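Local atomic coordinates of packaging protein UL32 (Human herpesvirus 8 type M, PDB entry 6XF9), a protein that forms a pentameric zinc-binding ring required for herpesviral genome packaging and is thought to aid localisation of newly made capsids to nuclear replication compartments. Residues D[296-301]-D[361-366]; D[314-319]-D[366-371]. All coordinates share one frame; numbering follows the deposited sequence.

Interaction 1 of 2, residues D[296-301]-D[361-366]; sequences CLLCEC and QEIHKH. With ZN (zinc ion), chain P.
Leu298 lays its CB over one face of the His366 imidazole, 3.7 Å from the ring centroid and only 8° off the normal, a CH-pi contact, while Cys299 SG sits in the ring plane at the edge. Cys296 SG approaches the same ring obliquely. The two sulfurs lie near the ring because all three residues ligate one zinc ion, in a site of three cysteines and one histidine whose CxxC pair stands at the start of helix 297-304; Cys373 supplies the fourth ligand. His366 reaches the metal through ND1, at 2.2 Å from the zinc. Its CG is anti to the backbone N (chi1 172°), which swings the imidazole off helix 360-369 and puts ND1 at the metal.

Beside the metal site the contact is apolar. The CD1 methyl of Leu298 meets Ile363 CG1 at 3.7 Å and also rests on His366 CB, so one leucine packs against both the ring and the helix that bears it. Ile355 of helix 349-357 adds to the packing around Leu298. The axes of the short helical segments 297-301 and 361-366 pass 10.3 Å apart at closest, a separation bridged by side chains and zinc without any direct hydrogen bond. Cys296 has a second task as N-cap residue: its SG, already bound to the metal, accepts a hydrogen bond from Cys299 N at 3.5 Å, with an N-H...S angle of 150°.

Interaction 2 of 2, residues D[314-319]-D[366-371]; sequences TLQCEV and HLFCDP. With ZN (zinc ion), chain P.
Apolar packing carries most of this contact, and Val319 makes its shortest approach: the CG1 methyl lies 3.5 Å from Phe368 CZ, meeting the far end of the ring obliquely. Phe368 has CG anti to its carbonyl carbon (chi1 -55°), and this torsion brings the CZ end of the ring up to helix 308-321. Leu367 is the second hydrophobic element. Its CD1 comes within 4.2 Å of Leu315 CG, the two side chains lying roughly perpendicular to each other, and its CD2 lies 4.1 Å from Gln316 CB. Leu367 CB also covers part of one Phe368 face, toward the rim, so the neighbouring side chains pack on each other as well as on the opposing helix. This is helix-on-helix packing in a largely helical part of the chain, at a wider, pi-type turn, 366-369, that begins with the zinc ligand His366; Val319 also touches Leu329 and Ile333 of helix 329-338.

Mixed polar and apolar contacts come from Gln316, whose extended chain runs antiparallel to the Phe368 side chain alongside it. Gln316 CG is 4.0 Å from Phe368 CE1, and the amide plane stands 78° from the ring plane. At the end of that chain, Gln316 NE2 lies 3.6 Å from Leu367 O.

From the N terminus, the chain first passes the cysteine pair of 296-301, then runs through 314-319 before reaching helix 360-369, which serves both contacts. Interaction 1 closes a loop with 59 residues between its segments; interaction 2 closes one of 46. Their segments alternate, so the loops cross, and His366 belongs to both. Successive helices 297-304 and 308-321 are thereby tied to the same later helix, one through zinc together with leucine packing, the other mainly through apolar side chains. The centres lie about 9 Å apart. Ile363 CG2 and Leu315 CD2 touch between the contacts, and a probable hydrogen bond joins Asp370 N to Lys365 O, 2.7 Å away.

Interaction 1 of 2, residues D[296-301]-D[361-366]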
loop_
_atom_site.group_PDB
_atom_site.type_symbol
_atom_site.label_atom_id
_atom_site.label_comp_id
_atom_site.label_asym_id
_atom_site.label_seq_id
_atom_site.Cartn_x
_atom_site.Cartn_y
_atom_site.Cartn_z
ATOM N N CYS D 296 -33.143 4.012 -21.490
ATOM C CA CYS D 296 -34.140 3.173 -20.852
ATOM C C CYS D 296 -35.536 3.611 -21.254
ATOM O O CYS D 296 -35.883 4.792 -21.131
ATOM C CB CYS D 296 -33.985 3.240 -19.348
ATOM S SG CYS D 296 -35.313 2.408 -18.485
ATOM N N LEU D 297 -36.336 2.669 -21.763
ATOM C CA LEU D 297 -37.659 3.052 -22.253
ATOM C C LEU D 297 -38.631 3.290 -21.121
ATOM O O LEU D 297 -39.503 4.152 -21.239
ATOM C CB LEU D 297 -38.239 1.980 -23.164
ATOM C CG LEU D 297 -37.917 2.120 -24.635
ATOM C CD1 LEU D 297 -38.302 0.819 -25.327
ATOM C CD2 LEU D 297 -38.701 3.285 -25.180
ATOM N N LEU D 298 -38.486 2.556 -20.013
ATOM C CA LEU D 298 -39.381 2.742 -18.885
ATOM C C LEU D 298 -39.152 4.075 -18.192
ATOM O O LEU D 298 -40.060 4.589 -17.528
ATOM C CB LEU D 298 -39.231 1.584 -17.902
ATOM C CG LEU D 298 -39.372 0.206 -18.549
ATOM C CD1 LEU D 298 -39.099 -0.896 -17.561
ATOM C CD2 LEU D 298 -40.775 0.082 -19.073
ATOM N N CYS D 299 -37.946 4.629 -18.274
ATOM C CA CYS D 299 -37.744 5.981 -17.763
ATOM C C CYS D 299 -38.407 7.013 -18.658
ATOM O O CYS D 299 -38.856 8.052 -18.167
ATOM C CB CYS D 299 -36.251 6.297 -17.618
ATOM S SG CYS D 299 -35.436 5.545 -16.164
ATOM N N GLU D 300 -38.431 6.782 -19.974
ATOM C CA GLU D 300 -39.217 7.651 -20.843
ATOM C C GLU D 300 -40.678 7.616 -20.418
ATOM O O GLU D 300 -41.316 8.661 -20.270
ATOM C CB GLU D 300 -39.081 7.208 -22.302
ATOM C CG GLU D 300 -37.647 7.092 -22.785
ATOM C CD GLU D 300 -36.869 8.374 -22.670
ATOM O OE1 GLU D 300 -37.461 9.431 -22.916
ATOM O OE2 GLU D 300 -35.673 8.331 -22.289
ATOM N N CYS D 301 -41.198 6.421 -20.133
ATOM C CA CYS D 301 -42.590 6.300 -19.728
ATOM C C CYS D 301 -42.868 7.064 -18.453
ATOM O O CYS D 301 -43.972 7.584 -18.268
ATOM C CB CYS D 301 -42.962 4.833 -19.552
ATOM S SG CYS D 301 -42.977 3.980 -21.131
ATOM N N GLN D 361 -34.649 -8.122 -18.932
ATOM C CA GLN D 361 -33.499 -7.353 -18.476
ATOM C C GLN D 361 -33.817 -5.862 -18.387
ATOM O O GLN D 361 -33.409 -5.210 -17.428
ATOM C CB GLN D 361 -32.312 -7.568 -19.401
ATOM C CG GLN D 361 -31.638 -8.925 -19.328
ATOM C CD GLN D 361 -32.333 -9.966 -20.142
ATOM O OE1 GLN D 361 -33.188 -9.652 -20.966
ATOM N NE2 GLN D 361 -31.930 -11.216 -19.968
ATOM N N GLU D 362 -34.527 -5.287 -19.370
ATOM C CA GLU D 362 -34.853 -3.862 -19.271
ATOM C C GLU D 362 -35.658 -3.587 -18.025
ATOM O O GLU D 362 -35.430 -2.584 -17.343
ATOM C CB GLU D 362 -35.623 -3.356 -20.489
ATOM C CG GLU D 362 -34.895 -3.497 -21.823
ATOM C CD GLU D 362 -35.569 -2.717 -22.935
ATOM O OE1 GLU D 362 -36.236 -3.376 -23.774
ATOM O OE2 GLU D 362 -35.472 -1.458 -22.937
ATOM N N ILE D 363 -36.623 -4.458 -17.723
ATOM C CA ILE D 363 -37.444 -4.275 -16.534
ATOM C C ILE D 363 -36.634 -4.597 -15.287
ATOM O O ILE D 363 -36.723 -3.891 -14.276
ATOM C CB ILE D 363 -38.716 -5.136 -16.646
ATOM C CG1 ILE D 363 -39.599 -4.590 -17.762
ATOM C CG2 ILE D 363 -39.499 -5.153 -15.349
ATOM C CD1 ILE D 363 -40.575 -5.581 -18.281
ATOM N N HIS D 364 -35.812 -5.652 -15.339
ATOM C CA HIS D 364 -34.901 -5.939 -14.231
ATOM C C HIS D 364 -33.996 -4.750 -13.961
ATOM O O HIS D 364 -33.847 -4.312 -12.815
ATOM C CB HIS D 364 -34.048 -7.167 -14.543
ATOM C CG HIS D 364 -33.086 -7.530 -13.450
ATOM N ND1 HIS D 364 -31.835 -8.057 -13.700
ATOM C CD2 HIS D 364 -33.201 -7.460 -12.102
ATOM C CE1 HIS D 364 -31.216 -8.279 -12.553
ATOM N NE2 HIS D 364 -32.023 -7.926 -11.568
ATOM N N LYS D 365 -33.356 -4.234 -15.014
ATOM C CA LYS D 365 -32.459 -3.094 -14.876
ATOM C C LYS D 365 -33.176 -1.905 -14.284
ATOM O O LYS D 365 -32.636 -1.217 -13.412
ATOM C CB LYS D 365 -31.880 -2.728 -16.229
ATOM C CG LYS D 365 -31.234 -1.396 -16.263
ATOM C CD LYS D 365 -30.866 -1.041 -17.684
ATOM C CE LYS D 365 -30.580 0.419 -17.773
ATOM N NZ LYS D 365 -30.002 0.721 -19.084
ATOM N N HIS D 366 -34.392 -1.640 -14.740
ATOM C CA HIS D 366 -35.054 -0.404 -14.339
ATOM C C HIS D 366 -35.586 -0.471 -12.925
ATOM O O HIS D 366 -35.433 0.486 -12.166
ATOM C CB HIS D 366 -36.204 -0.077 -15.310
ATOM C CG HIS D 366 -37.056 1.072 -14.868
ATOM N ND1 HIS D 366 -36.706 2.390 -15.089
ATOM C CD2 HIS D 366 -38.225 1.098 -14.189
ATOM C CE1 HIS D 366 -37.633 3.175 -14.569
ATOM N NE2 HIS D 366 -38.559 2.417 -14.008
HETATM ZN ZN ZN P . -35.108 3.248 -16.330
#

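Interaction 2 of 2, residues D[314-319]-D[366-371]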
loop_
_atom_site.group_PDB
_atom_site.type_symbol
_atom_site.label_atom_id
_atom_site.label_comp_id
_atom_site.label_asym_id
_atom_site.label_seq_id
_atom_site.Cartn_x
_atom_site.Cartn_y
_atom_site.Cartn_z
ATOM N N THR D 314 -46.443 -0.746 -8.955
ATOM C CA THR D 314 -47.323 -1.881 -8.717
ATOM C C THR D 314 -46.735 -3.160 -9.299
ATOM O O THR D 314 -46.802 -4.219 -8.669
ATOM C CB THR D 314 -48.698 -1.583 -9.307
ATOM O OG1 THR D 314 -49.337 -0.568 -8.518
ATOM C CG2 THR D 314 -49.544 -2.828 -9.329
ATOM N N LEU D 315 -46.102 -3.059 -10.479
ATOM C CA LEU D 315 -45.374 -4.182 -11.062
ATOM C C LEU D 315 -44.242 -4.638 -10.142
ATOM O O LEU D 315 -44.027 -5.845 -9.955
ATOM C CB LEU D 315 -44.832 -3.788 -12.433
ATOM C CG LEU D 315 -43.954 -4.785 -13.194
ATOM C CD1 LEU D 315 -44.629 -6.145 -13.374
ATOM C CD2 LEU D 315 -43.511 -4.198 -14.526
ATOM N N GLN D 316 -43.517 -3.689 -9.541
ATOM C CA GLN D 316 -42.455 -4.070 -8.619
ATOM C C GLN D 316 -42.997 -4.915 -7.481
ATOM O O GLN D 316 -42.311 -5.829 -7.008
ATOM C CB GLN D 316 -41.738 -2.840 -8.069
ATOM C CG GLN D 316 -40.521 -3.210 -7.250
ATOM C CD GLN D 316 -39.811 -2.001 -6.707
ATOM O OE1 GLN D 316 -40.356 -0.887 -6.710
ATOM N NE2 GLN D 316 -38.545 -2.188 -6.324
ATOM N N CYS D 317 -44.191 -4.564 -6.971
ATOM C CA CYS D 317 -44.852 -5.374 -5.944
ATOM C C CYS D 317 -45.271 -6.734 -6.495
ATOM O O CYS D 317 -45.189 -7.743 -5.788
ATOM C CB CYS D 317 -46.059 -4.632 -5.355
ATOM S SG CYS D 317 -45.640 -3.009 -4.622
ATOM N N GLU D 318 -45.738 -6.789 -7.746
ATOM C CA GLU D 318 -46.115 -8.087 -8.292
ATOM C C GLU D 318 -44.889 -8.971 -8.418
ATOM O O GLU D 318 -44.936 -10.165 -8.093
ATOM C CB GLU D 318 -46.759 -7.970 -9.681
ATOM C CG GLU D 318 -48.165 -7.372 -9.812
ATOM C CD GLU D 318 -48.809 -7.733 -11.173
ATOM O OE1 GLU D 318 -49.145 -6.833 -11.976
ATOM O OE2 GLU D 318 -48.871 -8.940 -11.497
ATOM N N VAL D 319 -43.778 -8.394 -8.888
ATOM C CA VAL D 319 -42.550 -9.161 -9.067
ATOM C C VAL D 319 -42.035 -9.676 -7.721
ATOM O O VAL D 319 -41.654 -10.845 -7.588
ATOM C CB VAL D 319 -41.507 -8.305 -9.806
ATOM C CG1 VAL D 319 -40.168 -9.006 -9.792
ATOM C CG2 VAL D 319 -41.970 -8.010 -11.229
ATOM N N HIS D 366 -34.392 -1.640 -14.740
ATOM C CA HIS D 366 -35.054 -0.404 -14.339
ATOM C C HIS D 366 -35.586 -0.471 -12.925
ATOM O O HIS D 366 -35.433 0.486 -12.166
ATOM C CB HIS D 366 -36.204 -0.077 -15.310
ATOM C CG HIS D 366 -37.056 1.072 -14.868
ATOM N ND1 HIS D 366 -36.706 2.390 -15.089
ATOM C CD2 HIS D 366 -38.225 1.098 -14.189
ATOM C CE1 HIS D 366 -37.633 3.175 -14.569
ATOM N NE2 HIS D 366 -38.559 2.417 -14.008
ATOM N N LEU D 367 -36.190 -1.585 -12.525
ATOM C CA LEU D 367 -36.817 -1.627 -11.206
ATOM C C LEU D 367 -35.854 -2.009 -10.092
ATOM O O LEU D 367 -36.101 -1.654 -8.934
ATOM C CB LEU D 367 -37.990 -2.613 -11.185
ATOM C CG LEU D 367 -39.252 -2.268 -11.976
ATOM C CD1 LEU D 367 -40.158 -3.485 -12.020
ATOM C CD2 LEU D 367 -39.969 -1.095 -11.367
ATOM N N PHE D 368 -34.776 -2.753 -10.385
ATOM C CA PHE D 368 -33.966 -3.327 -9.317
ATOM C C PHE D 368 -32.476 -3.028 -9.403
ATOM O O PHE D 368 -31.794 -3.220 -8.397
ATOM C CB PHE D 368 -34.146 -4.857 -9.261
ATOM C CG PHE D 368 -35.594 -5.326 -9.132
ATOM C CD1 PHE D 368 -36.230 -5.347 -7.898
ATOM C CD2 PHE D 368 -36.308 -5.757 -10.251
ATOM C CE1 PHE D 368 -37.556 -5.779 -7.774
ATOM C CE2 PHE D 368 -37.646 -6.198 -10.131
ATOM C CZ PHE D 368 -38.260 -6.203 -8.892
ATOM N N CYS D 369 -31.949 -2.558 -10.542
ATOM C CA CYS D 369 -30.504 -2.423 -10.739
ATOM C C CYS D 369 -30.025 -1.007 -11.028
ATOM O O CYS D 369 -29.201 -0.488 -10.266
ATOM C CB CYS D 369 -30.009 -3.336 -11.866
ATOM S SG CYS D 369 -30.306 -5.036 -11.496
ATOM N N ASP D 370 -30.449 -0.368 -12.112
ATOM C CA ASP D 370 -29.735 0.839 -12.519
ATOM C C ASP D 370 -29.978 1.956 -11.510
ATOM O O ASP D 370 -31.119 2.169 -11.099
ATOM C CB ASP D 370 -30.143 1.280 -13.909
ATOM C CG ASP D 370 -29.245 2.385 -14.440
ATOM O OD1 ASP D 370 -29.457 3.544 -14.042
ATOM O OD2 ASP D 370 -28.296 2.105 -15.214
ATOM N N PRO D 371 -28.933 2.652 -11.049
ATOM C CA PRO D 371 -29.151 3.717 -10.055
ATOM C C PRO D 371 -29.757 4.986 -10.647
ATOM O O PRO D 371 -30.309 5.782 -9.890
ATOM C CB PRO D 371 -27.742 3.960 -9.493
ATOM C CG PRO D 371 -26.837 3.633 -10.615
ATOM C CD PRO D 371 -27.510 2.552 -11.434
HETATM ZN ZN ZN P . -35.108 3.248 -16.330
#